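Local coordinates for protein membrane-anchored mycosin mycp1 (Mycobacterium thermoresistibile, PDB 4HVL) that probably cleaves protein substrates as a membrane-anchored subtilisin-like serine protease serving the mycobacterial ESX-1 (type VII) secretion system, at residues Ala182-Glu193 with Val242-Tyr251. Residues are numbered along the deposited sequence; the frame is centred on the assembly and turned at random.
Sequences AACYKVTRPIDE and VQTIVSPAWY
Glu-193 OE1 takes two hydroxyls: it receives Ser-247 OG, at 2.5 Å, on its syn lone pair, the side of the other oxygen, while Tyr-251 OH, at 2.8 Å, comes from above the carboxylate plane, the Tyr-251 ring standing 76° to it. These two bonds probably fix the rotation of the buried carboxylate. The other oxygen, OE2, lies in plane at the edge of the Tyr-185 ring and accepts from Tyr-185 OH at 2.5 Å, unusually short and of doubtful exact length. Ser-247 reaches the carboxylate because OG runs anti to the backbone N (chi1 -174°).

Tyr-185 is sandwiched. Ile-245 CB sits over one ring face, a CH-pi contact 4.0 Å from the centroid, and Ile-191 CD1 covers the opposite face. Ile-245 CG2 also packs 3.6 Å from Tyr-185 CZ and lies over the centre of the Trp-250 ring, filling the corner between the two rings. Tyr-185 and Ser-247 belong to antiparallel strands 183-186 and 244-247, joined by paired backbone bonds at Ala-183 with Ser-247 and at Tyr-185 with Ile-245. Val-187 N extends the pairing to Gln-243 O at 3.0 Å, where the chain enters a type I turn from Lys-186 to Arg-189. On the other face of the strand pair, Cys-184 SG rests 4.0 Å from Val-246 CG2 and is tied by a disulfide to Cys-222.

Glu-193 is the N-cap residue of helix 194-206, and helix 154-171 packs on Ala-183 and Ser-247. The arrangement is a two-stranded antiparallel sheet separate from the parallel sheet of the subtilisin fold, its first strand following central strand 176-179, anchored to a helix start by one shared carboxylate.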
ATOM      1  N   ALA A 182      -1.641  -3.594   6.007  1.00 18.59           N
ATOM      2  CA  ALA A 182      -2.600  -4.654   5.740  1.00 18.78           C
ATOM      3  C   ALA A 182      -2.728  -5.464   7.006  1.00 19.47           C
ATOM      4  O   ALA A 182      -1.971  -6.404   7.226  1.00 19.39           O
ATOM      5  CB  ALA A 182      -2.153  -5.516   4.571  1.00 19.09           C
ATOM      6  N   ALA A 183      -3.700  -5.090   7.836  1.00 19.81           N
ATOM      7  CA  ALA A 183      -3.886  -5.718   9.155  1.00 20.18           C
ATOM      8  C   ALA A 183      -4.790  -6.924   9.039  1.00 20.33           C
ATOM      9  O   ALA A 183      -5.839  -6.843   8.419  1.00 19.88           O
ATOM     10  CB  ALA A 183      -4.495  -4.731  10.118  1.00 20.36           C
ATOM     11  N   CYS A 184      -4.404  -8.018   9.685  1.00 20.69           N
ATOM     12  CA  CYS A 184      -5.105  -9.299   9.569  1.00 21.13           C
ATOM     13  C   CYS A 184      -5.712  -9.762  10.885  1.00 20.61           C
ATOM     14  O   CYS A 184      -5.098  -9.641  11.946  1.00 20.07           O
ATOM     15  CB  CYS A 184      -4.142 -10.393   9.093  1.00 22.41           C
ATOM     16  SG  CYS A 184      -3.427 -10.077   7.462  1.00 23.71           S
ATOM     17  N   TYR A 185      -6.917 -10.300  10.807  1.00 19.90           N
ATOM     18  CA  TYR A 185      -7.516 -10.946  11.963  1.00 20.34           C
ATOM     19  C   TYR A 185      -8.515 -12.014  11.517  1.00 20.88           C
ATOM     20  O   TYR A 185      -8.949 -12.020  10.361  1.00 20.19           O
ATOM     21  CB  TYR A 185      -8.160  -9.912  12.893  1.00 19.90           C
ATOM     22  CG  TYR A 185      -9.221  -9.010  12.298  1.00 19.24           C
ATOM     23  CD1 TYR A 185      -8.875  -7.812  11.665  1.00 18.16           C
ATOM     24  CD2 TYR A 185     -10.581  -9.312  12.421  1.00 19.57           C
ATOM     25  CE1 TYR A 185      -9.828  -6.970  11.153  1.00 17.57           C
ATOM     26  CE2 TYR A 185     -11.548  -8.453  11.916  1.00 19.15           C
ATOM     27  CZ  TYR A 185     -11.166  -7.278  11.284  1.00 18.47           C
ATOM     28  OH  TYR A 185     -12.120  -6.417  10.745  1.00 18.27           O
ATOM     29  N   LYS A 186      -8.858 -12.910  12.432  1.00 22.32           N
ATOM     30  CA  LYS A 186      -9.773 -14.000  12.127  1.00 23.77           C
ATOM     31  C   LYS A 186     -11.209 -13.495  12.074  1.00 23.63           C
ATOM     32  O   LYS A 186     -11.634 -12.687  12.903  1.00 22.76           O
ATOM     33  CB  LYS A 186      -9.632 -15.125  13.148  1.00 26.09           C
ATOM     34  CG  LYS A 186      -8.189 -15.605  13.262  1.00 27.79           C
ATOM     35  CD  LYS A 186      -8.041 -16.961  13.913  1.00 30.62           C
ATOM     36  CE  LYS A 186      -8.529 -17.004  15.357  1.00 32.55           C
ATOM     37  NZ  LYS A 186      -9.035 -18.365  15.667  1.00 34.19           N
ATOM     38  N   VAL A 187     -11.946 -13.984  11.085  1.00 24.26           N
ATOM     39  CA  VAL A 187     -13.335 -13.588  10.868  1.00 24.91           C
ATOM     40  C   VAL A 187     -14.233 -13.841  12.108  1.00 25.95           C
ATOM     41  O   VAL A 187     -15.202 -13.114  12.341  1.00 26.25           O
ATOM     42  CB  VAL A 187     -13.905 -14.272   9.588  1.00 25.77           C
ATOM     43  CG1 VAL A 187     -14.146 -15.764   9.788  1.00 26.83           C
ATOM     44  CG2 VAL A 187     -15.202 -13.600   9.162  1.00 26.55           C
ATOM     45  N   THR A 188     -13.890 -14.832  12.920  1.00 30.13           N
ATOM     46  CA  THR A 188     -14.680 -15.153  14.110  1.00 31.61           C
ATOM     47  C   THR A 188     -14.337 -14.273  15.313  1.00 32.66           C
ATOM     48  O   THR A 188     -15.042 -14.297  16.312  1.00 33.31           O
ATOM     49  CB  THR A 188     -14.488 -16.626  14.502  1.00 32.44           C
ATOM     50  OG1 THR A 188     -13.085 -16.917  14.555  1.00 31.67           O
ATOM     51  CG2 THR A 188     -15.201 -17.553  13.469  1.00 32.32           C
ATOM     52  N   ARG A 189     -13.263 -13.490  15.199  1.00 33.14           N
ATOM     53  CA  ARG A 189     -12.811 -12.622  16.267  1.00 34.10           C
ATOM     54  C   ARG A 189     -12.802 -11.200  15.756  1.00 31.58           C
ATOM     55  O   ARG A 189     -11.739 -10.596  15.657  1.00 30.27           O
ATOM     56  CB  ARG A 189     -11.403 -13.034  16.713  1.00 37.60           C
ATOM     57  CG  ARG A 189     -11.349 -14.357  17.477  1.00 42.13           C
ATOM     58  CD  ARG A 189      -9.963 -14.634  18.059  1.00 45.51           C
ATOM     59  NE  ARG A 189      -9.595 -13.688  19.126  1.00 48.60           N
ATOM     60  CZ  ARG A 189      -8.770 -12.638  19.002  1.00 50.11           C
ATOM     61  NH1 ARG A 189      -8.177 -12.352  17.845  1.00 50.92           N
ATOM     62  NH2 ARG A 189      -8.523 -11.856  20.054  1.00 51.50           N
ATOM     63  N   PRO A 190     -13.992 -10.663  15.424  1.00 30.40           N
ATOM     64  CA  PRO A 190     -14.064  -9.384  14.727  1.00 29.12           C
ATOM     65  C   PRO A 190     -13.646  -8.191  15.592  1.00 29.10           C
ATOM     66  O   PRO A 190     -14.052  -8.093  16.731  1.00 29.40           O
ATOM     67  CB  PRO A 190     -15.551  -9.281  14.343  1.00 28.87           C
ATOM     68  CG  PRO A 190     -16.268 -10.106  15.361  1.00 30.28           C
ATOM     69  CD  PRO A 190     -15.340 -11.246  15.640  1.00 31.20           C
ATOM     70  N   ILE A 191     -12.827  -7.306  15.038  1.00 28.12           N
ATOM     71  CA  ILE A 191     -12.450  -6.054  15.696  1.00 27.79           C
ATOM     72  C   ILE A 191     -13.480  -5.003  15.289  1.00 27.40           C
ATOM     73  O   ILE A 191     -13.933  -5.011  14.142  1.00 27.17           O
ATOM     74  CB  ILE A 191     -11.033  -5.628  15.212  1.00 27.16           C
ATOM     75  CG1 ILE A 191      -9.956  -6.500  15.878  1.00 28.01           C
ATOM     76  CG2 ILE A 191     -10.765  -4.159  15.475  1.00 26.42           C
ATOM     77  CD1 ILE A 191      -8.617  -6.486  15.161  1.00 27.52           C
ATOM     78  N   ASP A 192     -13.852  -4.084  16.186  1.00 27.51           N
ATOM     79  CA  ASP A 192     -14.725  -2.989  15.774  1.00 27.10           C
ATOM     80  C   ASP A 192     -13.834  -1.945  15.070  1.00 25.36           C
ATOM     81  O   ASP A 192     -13.083  -1.257  15.703  1.00 25.49           O
ATOM     82  CB  ASP A 192     -15.527  -2.388  16.961  1.00 28.82           C
ATOM     83  CG  ASP A 192     -16.284  -1.087  16.580  1.00 29.59           C
ATOM     84  OD1 ASP A 192     -16.331  -0.733  15.365  1.00 29.45           O
ATOM     85  OD2 ASP A 192     -16.807  -0.386  17.495  1.00 31.63           O
ATOM     86  N   GLU A 193     -13.902  -1.877  13.747  1.00 23.63           N
ATOM     87  CA  GLU A 193     -13.056  -0.977  12.965  1.00 22.41           C
ATOM     88  C   GLU A 193     -13.919  -0.098  12.053  1.00 22.22           C
ATOM     89  O   GLU A 193     -13.505   0.286  10.948  1.00 21.46           O
ATOM     90  CB  GLU A 193     -12.053  -1.778  12.150  1.00 21.98           C
ATOM     91  CG  GLU A 193     -12.670  -2.820  11.199  1.00 21.93           C
ATOM     92  CD  GLU A 193     -11.780  -3.099   9.994  1.00 21.21           C
ATOM     93  OE1 GLU A 193     -11.437  -2.150   9.272  1.00 22.04           O
ATOM     94  OE2 GLU A 193     -11.375  -4.237   9.778  1.00 21.33           O
ATOM     95  N   VAL A 242     -13.900 -17.147   3.260  1.00 19.08           N
ATOM     96  CA  VAL A 242     -12.896 -16.313   3.928  1.00 19.01           C
ATOM     97  C   VAL A 242     -12.704 -16.744   5.377  1.00 20.18           C
ATOM     98  O   VAL A 242     -13.690 -16.989   6.088  1.00 20.44           O
ATOM     99  CB  VAL A 242     -13.311 -14.830   3.904  1.00 18.30           C
ATOM    100  CG1 VAL A 242     -12.463 -14.001   4.873  1.00 18.09           C
ATOM    101  CG2 VAL A 242     -13.245 -14.299   2.488  1.00 18.14           C
ATOM    102  N   GLN A 243     -11.443 -16.825   5.802  1.00 20.85           N
ATOM    103  CA  GLN A 243     -11.086 -17.019   7.218  1.00 22.32           C
ATOM    104  C   GLN A 243     -10.352 -15.812   7.822  1.00 21.14           C
ATOM    105  O   GLN A 243     -10.445 -15.572   9.033  1.00 21.24           O
ATOM    106  CB  GLN A 243     -10.185 -18.244   7.359  1.00 24.30           C
ATOM    107  CG  GLN A 243     -10.775 -19.496   6.731  1.00 27.25           C
ATOM    108  CD  GLN A 243      -9.789 -20.650   6.676  1.00 30.89           C
ATOM    109  OE1 GLN A 243      -8.559 -20.460   6.766  1.00 32.97           O
ATOM    110  NE2 GLN A 243     -10.319 -21.860   6.513  1.00 33.22           N
ATOM    111  N   THR A 244      -9.590 -15.099   6.988  1.00 19.85           N
ATOM    112  CA  THR A 244      -8.768 -13.980   7.423  1.00 19.45           C
ATOM    113  C   THR A 244      -9.238 -12.670   6.772  1.00 18.64           C
ATOM    114  O   THR A 244      -9.228 -12.533   5.556  1.00 18.03           O
ATOM    115  CB  THR A 244      -7.287 -14.242   7.094  1.00 19.58           C
ATOM    116  OG1 THR A 244      -6.872 -15.447   7.733  1.00 20.24           O
ATOM    117  CG2 THR A 244      -6.386 -13.109   7.575  1.00 19.35           C
ATOM    118  N   ILE A 245      -9.701 -11.738   7.596  1.00 18.78           N
ATOM    119  CA  ILE A 245     -10.000 -10.386   7.159  1.00 18.55           C
ATOM    120  C   ILE A 245      -8.669  -9.634   7.046  1.00 17.61           C
ATOM    121  O   ILE A 245      -7.825  -9.732   7.948  1.00 18.05           O
ATOM    122  CB  ILE A 245     -10.923  -9.667   8.174  1.00 19.95           C
ATOM    123  CG1 ILE A 245     -12.262 -10.412   8.314  1.00 21.12           C
ATOM    124  CG2 ILE A 245     -11.128  -8.193   7.818  1.00 19.51           C
ATOM    125  CD1 ILE A 245     -12.975 -10.650   6.994  1.00 21.69           C
ATOM    126  N   VAL A 246      -8.469  -8.942   5.928  1.00 16.32           N
ATOM    127  CA  VAL A 246      -7.366  -7.987   5.754  1.00 15.83           C
ATOM    128  C   VAL A 246      -7.973  -6.591   5.624  1.00 15.32           C
ATOM    129  O   VAL A 246      -8.846  -6.353   4.760  1.00 14.66           O
ATOM    130  CB  VAL A 246      -6.522  -8.310   4.497  1.00 15.85           C
ATOM    131  CG1 VAL A 246      -5.317  -7.382   4.409  1.00 16.01           C
ATOM    132  CG2 VAL A 246      -6.060  -9.770   4.519  1.00 16.06           C
ATOM    133  N   SER A 247      -7.537  -5.673   6.479  1.00 14.84           N
ATOM    134  CA  SER A 247      -8.085  -4.306   6.495  1.00 15.23           C
ATOM    135  C   SER A 247      -6.963  -3.285   6.311  1.00 15.17           C
ATOM    136  O   SER A 247      -5.912  -3.423   6.915  1.00 15.41           O
ATOM    137  CB  SER A 247      -8.798  -4.009   7.820  1.00 15.75           C
ATOM    138  OG  SER A 247      -9.450  -2.739   7.801  1.00 16.31           O
ATOM    139  N   PRO A 248      -7.212  -2.222   5.531  1.00 15.28           N
ATOM    140  CA  PRO A 248      -8.486  -1.801   4.932  1.00 15.51           C
ATOM    141  C   PRO A 248      -8.750  -2.435   3.553  1.00 15.35           C
ATOM    142  O   PRO A 248      -9.676  -2.027   2.846  1.00 15.25           O
ATOM    143  CB  PRO A 248      -8.303  -0.297   4.801  1.00 15.81           C
ATOM    144  CG  PRO A 248      -6.854  -0.173   4.470  1.00 15.58           C
ATOM    145  CD  PRO A 248      -6.163  -1.213   5.312  1.00 15.43           C
ATOM    146  N   ALA A 249      -7.949  -3.437   3.190  1.00 15.37           N
ATOM    147  CA  ALA A 249      -8.108  -4.138   1.889  1.00 15.49           C
ATOM    148  C   ALA A 249      -9.557  -4.509   1.566  1.00 15.60           C
ATOM    149  O   ALA A 249      -9.977  -4.435   0.396  1.00 15.62           O
ATOM    150  CB  ALA A 249      -7.243  -5.399   1.863  1.00 15.49           C
ATOM    151  N   TRP A 250     -10.287  -4.938   2.602  1.00 15.90           N
ATOM    152  CA  TRP A 250     -11.631  -5.457   2.470  1.00 16.18           C
ATOM    153  C   TRP A 250     -12.717  -4.440   2.251  1.00 16.46           C
ATOM    154  O   TRP A 250     -13.861  -4.830   2.087  1.00 16.47           O
ATOM    155  CB  TRP A 250     -11.986  -6.374   3.653  1.00 16.61           C
ATOM    156  CG  TRP A 250     -12.379  -5.735   4.972  1.00 17.20           C
ATOM    157  CD1 TRP A 250     -11.835  -4.623   5.550  1.00 17.50           C
ATOM    158  CD2 TRP A 250     -13.380  -6.200   5.881  1.00 17.80           C
ATOM    159  NE1 TRP A 250     -12.434  -4.365   6.742  1.00 17.62           N
ATOM    160  CE2 TRP A 250     -13.391  -5.311   6.977  1.00 17.84           C
ATOM    161  CE3 TRP A 250     -14.288  -7.267   5.862  1.00 18.09           C
ATOM    162  CZ2 TRP A 250     -14.269  -5.454   8.060  1.00 18.67           C
ATOM    163  CZ3 TRP A 250     -15.166  -7.424   6.936  1.00 18.74           C
ATOM    164  CH2 TRP A 250     -15.148  -6.525   8.028  1.00 19.28           C
ATOM    165  N   TYR A 251     -12.378  -3.153   2.251  1.00 16.89           N
ATOM    166  CA  TYR A 251     -13.339  -2.094   1.953  1.00 17.90           C
ATOM    167  C   TYR A 251     -13.534  -1.883   0.448  1.00 18.33           C
ATOM    168  O   TYR A 251     -14.224  -0.965   0.050  1.00 18.85           O
ATOM    169  CB  TYR A 251     -12.935  -0.769   2.649  1.00 18.16           C
ATOM    170  CG  TYR A 251     -13.155  -0.822   4.147  1.00 18.33           C
ATOM    171  CD1 TYR A 251     -14.440  -0.812   4.672  1.00 19.01           C
ATOM    172  CD2 TYR A 251     -12.094  -0.936   5.034  1.00 18.14           C
ATOM    173  CE1 TYR A 251     -14.659  -0.889   6.035  1.00 19.39           C
ATOM    174  CE2 TYR A 251     -12.306  -1.020   6.396  1.00 18.31           C
ATOM    175  CZ  TYR A 251     -13.594  -0.991   6.890  1.00 19.14           C
ATOM    176  OH  TYR A 251     -13.834  -1.071   8.248  1.00 19.34           O
TER